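Local atomic coordinates of response regulator receiver domain protein (CheY) (Rhodospirillum rubrum, PDB entry 3HEB), a protein that probably acts as a phosphorylation-switched signalling module, a CheY-like receiver domain that would accept a phosphoryl group on an aspartate in a two-component pathway. Residues Val5-Asp13 against Ala60-Pro70; Gly74-Lys82 against Glu103-Asn113. One frame throughout, in Å; residues are numbered along the deposited sequence.

Contact 1: residues Val5-Asp13 against Ala60-Pro70; sequences VTIVMIEDD and AQLVLLDLNLP
T6-I10 and Q61-L65 run side by side as neighbouring parallel strands in the middle of the receiver-domain sheet, their segment axes 4.6 Å apart. Six backbone hydrogen bonds join them in one ladder, from T6 N to A60 O at 2.9 Å through V8 N to L62 O, the straightest at 170°, to D66 N on I10 O at 3.1 Å.

Apolar contacts fill both faces. On one, I10 lies alongside L65, CG2 to CD1 at 3.5 Å, and L69 crosses it at about a right angle; V8 CB meets V63 CG1 on the same face. On the other, I7 CG2 touches L64 CD2 at 4.0 Å, with L132 and F136 of helix 122-136 packed over this side.

Past the strand ends the contact becomes acidic. E11 reaches D66 because its chain bends at chi2 (66°), which sets E11 OE2 3.1 Å from D66 OD2, the two carboxylate planes 32° apart. Water 1 sits between E11 OE2 and D66 OD2, close to both. E11 OE2 receives D13 N on its anti lone pair, K118 forms a salt bridge with E11 OE1, and T96 holds D66 OD1. D12 OD1 adds a third carboxylate, 3.4 Å from D66 OD2.

D66 is the predicted phosphorylation site, unmodified here. Such a cluster of acids is consistent with the metal-binding pocket of receiver domains, where a cation would probably offset the crowded negative charge.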
loop_
_atom_site.group_PDB
_atom_site.type_symbol
_atom_site.label_atom_id
_atom_site.label_comp_id
_atom_site.label_asym_id
_atom_site.label_seq_id
_atom_site.Cartn_x
_atom_site.Cartn_y
_atom_site.Cartn_z
ATOM N N VAL A 5 0.327 8.106 -15.290
ATOM C CA VAL A 5 0.529 6.924 -14.396
ATOM C C VAL A 5 0.249 5.622 -15.148
ATOM O O VAL A 5 -0.849 5.403 -15.662
ATOM C CB VAL A 5 -0.388 7.001 -13.160
ATOM C CG1 VAL A 5 -0.049 5.870 -12.182
ATOM C CG2 VAL A 5 -0.241 8.357 -12.488
ATOM N N THR A 6 1.252 4.758 -15.216
ATOM C CA THR A 6 1.115 3.492 -15.921
ATOM C C THR A 6 0.975 2.308 -14.967
ATOM O O THR A 6 1.706 2.203 -13.974
ATOM C CB THR A 6 2.339 3.214 -16.803
ATOM O OG1 THR A 6 3.510 3.178 -15.979
ATOM C CG2 THR A 6 2.514 4.285 -17.841
ATOM N N ILE A 7 0.033 1.423 -15.266
ATOM C CA ILE A 7 -0.152 0.225 -14.457
ATOM C C ILE A 7 0.579 -0.905 -15.171
ATOM O O ILE A 7 0.282 -1.199 -16.328
ATOM C CB ILE A 7 -1.639 -0.136 -14.320
ATOM C CG1 ILE A 7 -2.369 0.992 -13.583
ATOM C CG2 ILE A 7 -1.783 -1.450 -13.584
ATOM C CD1 ILE A 7 -3.853 0.816 -13.501
ATOM N N VAL A 8 1.558 -1.506 -14.501
ATOM C CA VAL A 8 2.311 -2.603 -15.092
ATOM C C VAL A 8 1.810 -3.912 -14.500
ATOM O O VAL A 8 2.041 -4.195 -13.327
ATOM C CB VAL A 8 3.826 -2.474 -14.809
ATOM C CG1 VAL A 8 4.560 -3.661 -15.406
ATOM C CG2 VAL A 8 4.371 -1.183 -15.396
HETATM N N MSE A 9 1.111 -4.707 -15.305
HETATM C CA MSE A 9 0.576 -5.978 -14.828
HETATM C C MSE A 9 1.493 -7.155 -15.171
HETATM O O MSE A 9 1.715 -7.465 -16.343
HETATM C CB MSE A 9 -0.827 -6.205 -15.410
HETATM C CG MSE A 9 -1.484 -7.529 -15.028
HETATM SE SE MSE A 9 -3.225 -7.631 -15.548
HETATM C CE MSE A 9 -3.037 -7.611 -17.315
ATOM N N ILE A 10 2.038 -7.787 -14.134
ATOM C CA ILE A 10 2.917 -8.944 -14.300
ATOM C C ILE A 10 2.142 -10.199 -13.864
ATOM O O ILE A 10 2.114 -10.578 -12.688
ATOM C CB ILE A 10 4.208 -8.788 -13.459
ATOM C CG1 ILE A 10 4.900 -7.462 -13.814
ATOM C CG2 ILE A 10 5.151 -9.970 -13.720
ATOM C CD1 ILE A 10 6.100 -7.131 -12.930
ATOM N N GLU A 11 1.499 -10.831 -14.835
ATOM C CA GLU A 11 0.684 -12.008 -14.589
ATOM C C GLU A 11 0.848 -12.951 -15.776
ATOM O O GLU A 11 0.811 -12.512 -16.920
ATOM C CB GLU A 11 -0.778 -11.569 -14.441
ATOM C CG GLU A 11 -1.784 -12.701 -14.337
ATOM C CD GLU A 11 -1.626 -13.512 -13.073
ATOM O OE1 GLU A 11 -1.918 -12.980 -11.983
ATOM O OE2 GLU A 11 -1.204 -14.683 -13.172
ATOM N N ASP A 12 1.033 -14.239 -15.502
ATOM C CA ASP A 12 1.219 -15.240 -16.558
ATOM C C ASP A 12 -0.060 -16.008 -16.863
ATOM O O ASP A 12 -0.194 -16.573 -17.948
ATOM C CB ASP A 12 2.295 -16.241 -16.157
ATOM C CG ASP A 12 1.868 -17.095 -14.989
ATOM O OD1 ASP A 12 1.349 -16.524 -14.000
ATOM O OD2 ASP A 12 2.054 -18.329 -15.059
ATOM N N ASP A 13 -0.978 -16.059 -15.899
ATOM C CA ASP A 13 -2.240 -16.751 -16.107
ATOM C C ASP A 13 -3.065 -15.833 -16.980
ATOM O O ASP A 13 -3.492 -14.767 -16.542
ATOM C CB ASP A 13 -2.969 -17.000 -14.786
ATOM C CG ASP A 13 -4.226 -17.842 -14.963
ATOM O OD1 ASP A 13 -4.436 -18.778 -14.171
ATOM O OD2 ASP A 13 -5.009 -17.568 -15.893
ATOM N N ALA A 60 5.960 7.205 -13.250
ATOM C CA ALA A 60 4.926 7.089 -12.243
ATOM C C ALA A 60 4.207 5.818 -12.648
ATOM O O ALA A 60 3.435 5.820 -13.602
ATOM C CB ALA A 60 3.983 8.291 -12.299
ATOM N N GLN A 61 4.466 4.732 -11.928
ATOM C CA GLN A 61 3.868 3.442 -12.260
ATOM C C GLN A 61 3.513 2.590 -11.045
ATOM O O GLN A 61 4.205 2.613 -10.036
ATOM C CB GLN A 61 4.848 2.671 -13.141
ATOM C CG GLN A 61 6.248 2.683 -12.548
ATOM C CD GLN A 61 7.288 2.059 -13.434
ATOM O OE1 GLN A 61 7.076 1.889 -14.628
ATOM N NE2 GLN A 61 8.438 1.730 -12.850
ATOM N N LEU A 62 2.421 1.843 -11.159
ATOM C CA LEU A 62 1.980 0.937 -10.103
ATOM C C LEU A 62 2.189 -0.447 -10.710
ATOM O O LEU A 62 1.883 -0.661 -11.882
ATOM C CB LEU A 62 0.490 1.128 -9.782
ATOM C CG LEU A 62 -0.098 0.031 -8.873
ATOM C CD1 LEU A 62 -0.143 0.522 -7.435
ATOM C CD2 LEU A 62 -1.485 -0.327 -9.316
ATOM N N VAL A 63 2.708 -1.387 -9.928
ATOM C CA VAL A 63 2.927 -2.721 -10.459
ATOM C C VAL A 63 2.134 -3.816 -9.763
ATOM O O VAL A 63 2.167 -3.949 -8.534
ATOM C CB VAL A 63 4.424 -3.097 -10.424
ATOM C CG1 VAL A 63 5.232 -2.088 -11.227
ATOM C CG2 VAL A 63 4.915 -3.126 -9.008
ATOM N N LEU A 64 1.395 -4.575 -10.567
ATOM C CA LEU A 64 0.623 -5.710 -10.077
ATOM C C LEU A 64 1.528 -6.896 -10.327
ATOM O O LEU A 64 1.954 -7.127 -11.457
ATOM C CB LEU A 64 -0.673 -5.885 -10.864
ATOM C CG LEU A 64 -1.864 -5.166 -10.254
ATOM C CD1 LEU A 64 -2.105 -5.706 -8.843
ATOM C CD2 LEU A 64 -1.587 -3.666 -10.226
ATOM N N LEU A 65 1.824 -7.648 -9.281
ATOM C CA LEU A 65 2.728 -8.774 -9.429
ATOM C C LEU A 65 2.235 -10.075 -8.821
ATOM O O LEU A 65 1.854 -10.130 -7.653
ATOM C CB LEU A 65 4.093 -8.402 -8.828
ATOM C CG LEU A 65 5.253 -9.407 -8.837
ATOM C CD1 LEU A 65 5.728 -9.682 -10.257
ATOM C CD2 LEU A 65 6.394 -8.848 -7.995
ATOM N N ASP A 66 2.232 -11.116 -9.646
ATOM C CA ASP A 66 1.854 -12.448 -9.212
ATOM C C ASP A 66 3.203 -13.048 -8.862
ATOM O O ASP A 66 4.171 -12.819 -9.582
ATOM C CB ASP A 66 1.200 -13.223 -10.358
ATOM C CG ASP A 66 0.828 -14.641 -9.968
ATOM O OD1 ASP A 66 0.623 -14.889 -8.763
ATOM O OD2 ASP A 66 0.722 -15.505 -10.864
ATOM N N LEU A 67 3.283 -13.786 -7.758
ATOM C CA LEU A 67 4.549 -14.385 -7.333
ATOM C C LEU A 67 4.854 -15.649 -8.119
ATOM O O LEU A 67 6.017 -16.062 -8.231
ATOM C CB LEU A 67 4.496 -14.736 -5.849
ATOM C CG LEU A 67 4.124 -13.625 -4.868
ATOM C CD1 LEU A 67 3.800 -14.258 -3.533
ATOM C CD2 LEU A 67 5.264 -12.597 -4.745
ATOM N N ASN A 68 3.803 -16.253 -8.668
ATOM C CA ASN A 68 3.939 -17.494 -9.421
ATOM C C ASN A 68 4.100 -17.294 -10.925
ATOM O O ASN A 68 3.139 -17.392 -11.697
ATOM C CB ASN A 68 2.740 -18.401 -9.117
ATOM C CG ASN A 68 2.475 -18.533 -7.618
ATOM O OD1 ASN A 68 3.386 -18.829 -6.836
ATOM N ND2 ASN A 68 1.223 -18.308 -7.211
ATOM N N LEU A 69 5.336 -17.021 -11.330
ATOM C CA LEU A 69 5.668 -16.809 -12.729
ATOM C C LEU A 69 6.365 -18.044 -13.293
ATOM O O LEU A 69 6.959 -18.823 -12.545
ATOM C CB LEU A 69 6.552 -15.574 -12.863
ATOM C CG LEU A 69 5.859 -14.316 -12.326
ATOM C CD1 LEU A 69 6.836 -13.147 -12.310
ATOM C CD2 LEU A 69 4.623 -14.002 -13.179
ATOM N N PRO A 70 6.306 -18.234 -14.624
ATOM C CA PRO A 70 6.913 -19.371 -15.320
ATOM C C PRO A 70 8.436 -19.420 -15.432
ATOM O O PRO A 70 9.020 -20.506 -15.488
ATOM C CB PRO A 70 6.250 -19.314 -16.691
ATOM C CG PRO A 70 6.131 -17.859 -16.918
ATOM C CD PRO A 70 5.603 -17.366 -15.587
HETATM O O HOH W 1 -0.846 -17.021 -12.098
HETATM O O HOH W 2 3.767 -19.877 -13.643
#

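Contact 2: residues Gly74-Lys82 against Glu103-Asn113; sequences GIDILKLVK and EIQRCYDLGAN
I75, L78 and K82 of one helix face C107, L110 and G111 on the next, two nearly parallel helices of the CheY-like alpha/beta fold, 21° apart in direction and linked through strand 92-96. The packing is tight around L78. Its CG stands anti to the backbone N (chi1 -162°), which drives the fork between the helices: L78 CD1 meets L110 CB at 3.6 Å and also touches C107 CB and A112 CB, while L78 CD2 lies against L110 O. I75 CG2 meets L110 CD2 at 3.5 Å, the two side chains crossing near a right angle. Strand 92-96 backs this core, I94 touching C107 and A112.

The outer side is looser and more polar. The aliphatic part of K79 rests on L110, CE to CD1 at 3.6 Å, and the tip of I75 reaches the E103 carboxylate and the R106 chain.

Beyond the helix end, G111 closes a Schellman motif with positive phi (109°); A112 N bonds back to C107 O and G111 N to Y108 O. With no side chain at G111, K82 CG can lie over the turn. K82 bends at chi2 across it, its ammonium held by S90 O and R88 O. With an alanine in place of K82, those two carbonyls would probably lose their charged donor, and the water link to the turn would go. That link is water 3, which accepts from K82 NZ at 2.8 Å and donates to G111 O at 2.8 Å.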
loop_
_atom_site.group_PDB
_atom_site.type_symbol
_atom_site.label_atom_id
_atom_site.label_comp_id
_atom_site.label_asym_id
_atom_site.label_seq_id
_atom_site.Cartn_x
_atom_site.Cartn_y
_atom_site.Cartn_z
ATOM N N GLY A 74 8.058 -14.047 -8.586
ATOM C CA GLY A 74 7.832 -12.626 -8.454
ATOM C C GLY A 74 8.500 -11.994 -7.246
ATOM O O GLY A 74 8.732 -10.778 -7.236
ATOM N N ILE A 75 8.808 -12.784 -6.223
ATOM C CA ILE A 75 9.452 -12.211 -5.049
ATOM C C ILE A 75 10.781 -11.571 -5.441
ATOM O O ILE A 75 11.128 -10.498 -4.957
ATOM C CB ILE A 75 9.674 -13.265 -3.936
ATOM C CG1 ILE A 75 8.378 -13.439 -3.143
ATOM C CG2 ILE A 75 10.796 -12.829 -2.991
ATOM C CD1 ILE A 75 8.480 -14.425 -1.999
ATOM N N ASP A 76 11.516 -12.218 -6.336
ATOM C CA ASP A 76 12.788 -11.657 -6.756
ATOM C C ASP A 76 12.619 -10.409 -7.616
ATOM O O ASP A 76 13.494 -9.546 -7.644
ATOM C CB ASP A 76 13.610 -12.725 -7.465
ATOM C CG ASP A 76 14.085 -13.794 -6.503
ATOM O OD1 ASP A 76 14.715 -13.433 -5.490
ATOM O OD2 ASP A 76 13.829 -14.985 -6.745
ATOM N N ILE A 77 11.492 -10.305 -8.313
ATOM C CA ILE A 77 11.232 -9.120 -9.117
ATOM C C ILE A 77 11.046 -7.984 -8.107
ATOM O O ILE A 77 11.591 -6.897 -8.272
ATOM C CB ILE A 77 9.942 -9.276 -9.978
ATOM C CG1 ILE A 77 10.155 -10.351 -11.053
ATOM C CG2 ILE A 77 9.582 -7.947 -10.619
ATOM C CD1 ILE A 77 8.981 -10.552 -11.990
ATOM N N LEU A 78 10.290 -8.274 -7.050
ATOM C CA LEU A 78 9.998 -7.333 -5.967
ATOM C C LEU A 78 11.296 -6.851 -5.332
ATOM O O LEU A 78 11.487 -5.655 -5.120
ATOM C CB LEU A 78 9.148 -8.027 -4.892
ATOM C CG LEU A 78 8.334 -7.262 -3.839
ATOM C CD1 LEU A 78 8.092 -8.202 -2.667
ATOM C CD2 LEU A 78 9.044 -6.029 -3.349
ATOM N N LYS A 79 12.182 -7.795 -5.020
ATOM C CA LYS A 79 13.454 -7.464 -4.396
ATOM C C LYS A 79 14.258 -6.510 -5.261
ATOM O O LYS A 79 14.831 -5.547 -4.761
ATOM C CB LYS A 79 14.272 -8.733 -4.133
ATOM C CG LYS A 79 15.683 -8.455 -3.634
ATOM C CD LYS A 79 16.392 -9.715 -3.126
ATOM C CE LYS A 79 15.842 -10.152 -1.770
ATOM N NZ LYS A 79 16.514 -11.365 -1.197
ATOM N N LEU A 80 14.295 -6.784 -6.561
ATOM C CA LEU A 80 15.041 -5.955 -7.506
ATOM C C LEU A 80 14.450 -4.567 -7.687
ATOM O O LEU A 80 15.182 -3.592 -7.820
ATOM C CB LEU A 80 15.112 -6.649 -8.867
ATOM C CG LEU A 80 15.837 -7.996 -8.926
ATOM C CD1 LEU A 80 15.858 -8.488 -10.363
ATOM C CD2 LEU A 80 17.267 -7.851 -8.404
ATOM N N VAL A 81 13.123 -4.490 -7.698
ATOM C CA VAL A 81 12.411 -3.227 -7.871
ATOM C C VAL A 81 12.582 -2.298 -6.680
ATOM O O VAL A 81 12.765 -1.090 -6.855
ATOM C CB VAL A 81 10.889 -3.463 -8.064
ATOM C CG1 VAL A 81 10.150 -2.123 -8.081
ATOM C CG2 VAL A 81 10.638 -4.222 -9.350
ATOM N N LYS A 82 12.525 -2.872 -5.479
ATOM C CA LYS A 82 12.639 -2.108 -4.242
ATOM C C LYS A 82 14.052 -1.774 -3.786
ATOM O O LYS A 82 14.230 -1.061 -2.796
ATOM C CB LYS A 82 11.890 -2.824 -3.107
ATOM C CG LYS A 82 10.371 -2.776 -3.232
ATOM C CD LYS A 82 9.854 -1.334 -3.262
ATOM C CE LYS A 82 8.357 -1.281 -3.544
ATOM N NZ LYS A 82 7.848 0.124 -3.638
ATOM N N GLU A 103 5.011 -16.008 3.413
ATOM C CA GLU A 103 5.139 -15.357 2.112
ATOM C C GLU A 103 4.723 -13.900 2.190
ATOM O O GLU A 103 5.397 -13.021 1.662
ATOM C CB GLU A 103 4.280 -16.071 1.075
ATOM C CG GLU A 103 4.866 -17.387 0.625
ATOM C CD GLU A 103 6.149 -17.197 -0.151
ATOM O OE1 GLU A 103 6.062 -16.925 -1.368
ATOM O OE2 GLU A 103 7.238 -17.306 0.455
ATOM N N ILE A 104 3.603 -13.659 2.853
ATOM C CA ILE A 104 3.082 -12.321 3.002
ATOM C C ILE A 104 4.103 -11.467 3.734
ATOM O O ILE A 104 4.501 -10.410 3.240
ATOM C CB ILE A 104 1.739 -12.355 3.767
ATOM C CG1 ILE A 104 0.699 -13.122 2.933
ATOM C CG2 ILE A 104 1.269 -10.954 4.055
ATOM C CD1 ILE A 104 -0.653 -13.288 3.607
ATOM N N GLN A 105 4.545 -11.939 4.896
ATOM C CA GLN A 105 5.523 -11.207 5.693
ATOM C C GLN A 105 6.823 -10.950 4.925
ATOM O O GLN A 105 7.434 -9.884 5.064
ATOM C CB GLN A 105 5.827 -11.971 6.986
ATOM C CG GLN A 105 4.575 -12.420 7.740
ATOM C CD GLN A 105 4.888 -13.177 9.025
ATOM O OE1 GLN A 105 5.794 -14.026 9.072
ATOM N NE2 GLN A 105 4.123 -12.885 10.074
ATOM N N ARG A 106 7.241 -11.918 4.114
ATOM C CA ARG A 106 8.470 -11.782 3.344
ATOM C C ARG A 106 8.347 -10.672 2.285
ATOM O O ARG A 106 9.274 -9.876 2.093
ATOM C CB ARG A 106 8.821 -13.117 2.677
ATOM C CG ARG A 106 10.294 -13.264 2.313
ATOM C CD ARG A 106 10.586 -14.625 1.668
ATOM N NE ARG A 106 12.020 -14.935 1.640
ATOM C CZ ARG A 106 12.667 -15.604 2.596
ATOM N NH1 ARG A 106 12.017 -16.049 3.667
ATOM N NH2 ARG A 106 13.973 -15.827 2.485
ATOM N N CYS A 107 7.202 -10.625 1.606
ATOM C CA CYS A 107 6.954 -9.606 0.587
ATOM C C CYS A 107 7.011 -8.217 1.224
ATOM O O CYS A 107 7.654 -7.303 0.701
ATOM C CB CYS A 107 5.590 -9.830 -0.079
ATOM S SG CYS A 107 5.518 -11.313 -1.144
ATOM N N TYR A 108 6.340 -8.053 2.358
ATOM C CA TYR A 108 6.388 -6.766 3.021
ATOM C C TYR A 108 7.832 -6.456 3.443
ATOM O O TYR A 108 8.305 -5.335 3.268
ATOM C CB TYR A 108 5.440 -6.750 4.223
ATOM C CG TYR A 108 3.984 -6.603 3.835
ATOM C CD1 TYR A 108 3.095 -7.680 3.920
ATOM C CD2 TYR A 108 3.487 -5.377 3.395
ATOM C CE1 TYR A 108 1.740 -7.531 3.582
ATOM C CE2 TYR A 108 2.142 -5.217 3.048
ATOM C CZ TYR A 108 1.274 -6.295 3.148
ATOM O OH TYR A 108 -0.054 -6.130 2.823
ATOM N N ASP A 109 8.539 -7.446 3.984
ATOM C CA ASP A 109 9.918 -7.214 4.385
ATOM C C ASP A 109 10.718 -6.819 3.160
ATOM O O ASP A 109 11.585 -5.958 3.246
ATOM C CB ASP A 109 10.536 -8.458 5.029
ATOM C CG ASP A 109 9.934 -8.773 6.393
ATOM O OD1 ASP A 109 9.299 -7.875 7.005
ATOM O OD2 ASP A 109 10.112 -9.917 6.857
ATOM N N LEU A 110 10.418 -7.441 2.020
ATOM C CA LEU A 110 11.105 -7.121 0.769
ATOM C C LEU A 110 10.685 -5.768 0.201
ATOM O O LEU A 110 11.266 -5.306 -0.778
ATOM C CB LEU A 110 10.854 -8.195 -0.295
ATOM C CG LEU A 110 11.855 -9.334 -0.529
ATOM C CD1 LEU A 110 13.123 -9.136 0.313
ATOM C CD2 LEU A 110 11.180 -10.665 -0.221
ATOM N N GLY A 111 9.656 -5.159 0.793
ATOM C CA GLY A 111 9.206 -3.847 0.342
ATOM C C GLY A 111 7.880 -3.692 -0.389
ATOM O O GLY A 111 7.576 -2.600 -0.876
ATOM N N ALA A 112 7.086 -4.748 -0.481
ATOM C CA ALA A 112 5.801 -4.645 -1.167
ATOM C C ALA A 112 4.922 -3.639 -0.437
ATOM O O ALA A 112 4.872 -3.628 0.794
ATOM C CB ALA A 112 5.114 -5.997 -1.204
ATOM N N ASN A 113 4.234 -2.792 -1.195
ATOM C CA ASN A 113 3.358 -1.787 -0.599
ATOM C C ASN A 113 2.074 -2.416 -0.088
ATOM O O ASN A 113 1.543 -2.017 0.945
ATOM C CB ASN A 113 2.997 -0.711 -1.626
ATOM C CG ASN A 113 4.193 0.133 -2.034
ATOM O OD1 ASN A 113 4.389 1.258 -1.543
ATOM N ND2 ASN A 113 5.013 -0.411 -2.928
HETATM O O HOH W 3 7.818 0.223 -0.813
#

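Overall arrangement
Contact 1 lies near the centre of the chain, about 3 Å from it, and contact 2 about 11 Å out, with 13 Å between the centres of the two. They come in series along the sequence: segment 60-70 closes the first, and the loop after strand 61-65 leads into helix 74-83, which opens the second. In the five-stranded parallel sheet, contact 1 pairs strand 6-10 with strand 61-65, whereas contact 2 joins the helices that precede and follow strand 92-96 in the chain. L67 packs on I75 and L69 on I77, and L67 O probably accepts a hydrogen bond from G74 N. The loop following the predicted phosphorylation site is thus tied directly to helix 74-83.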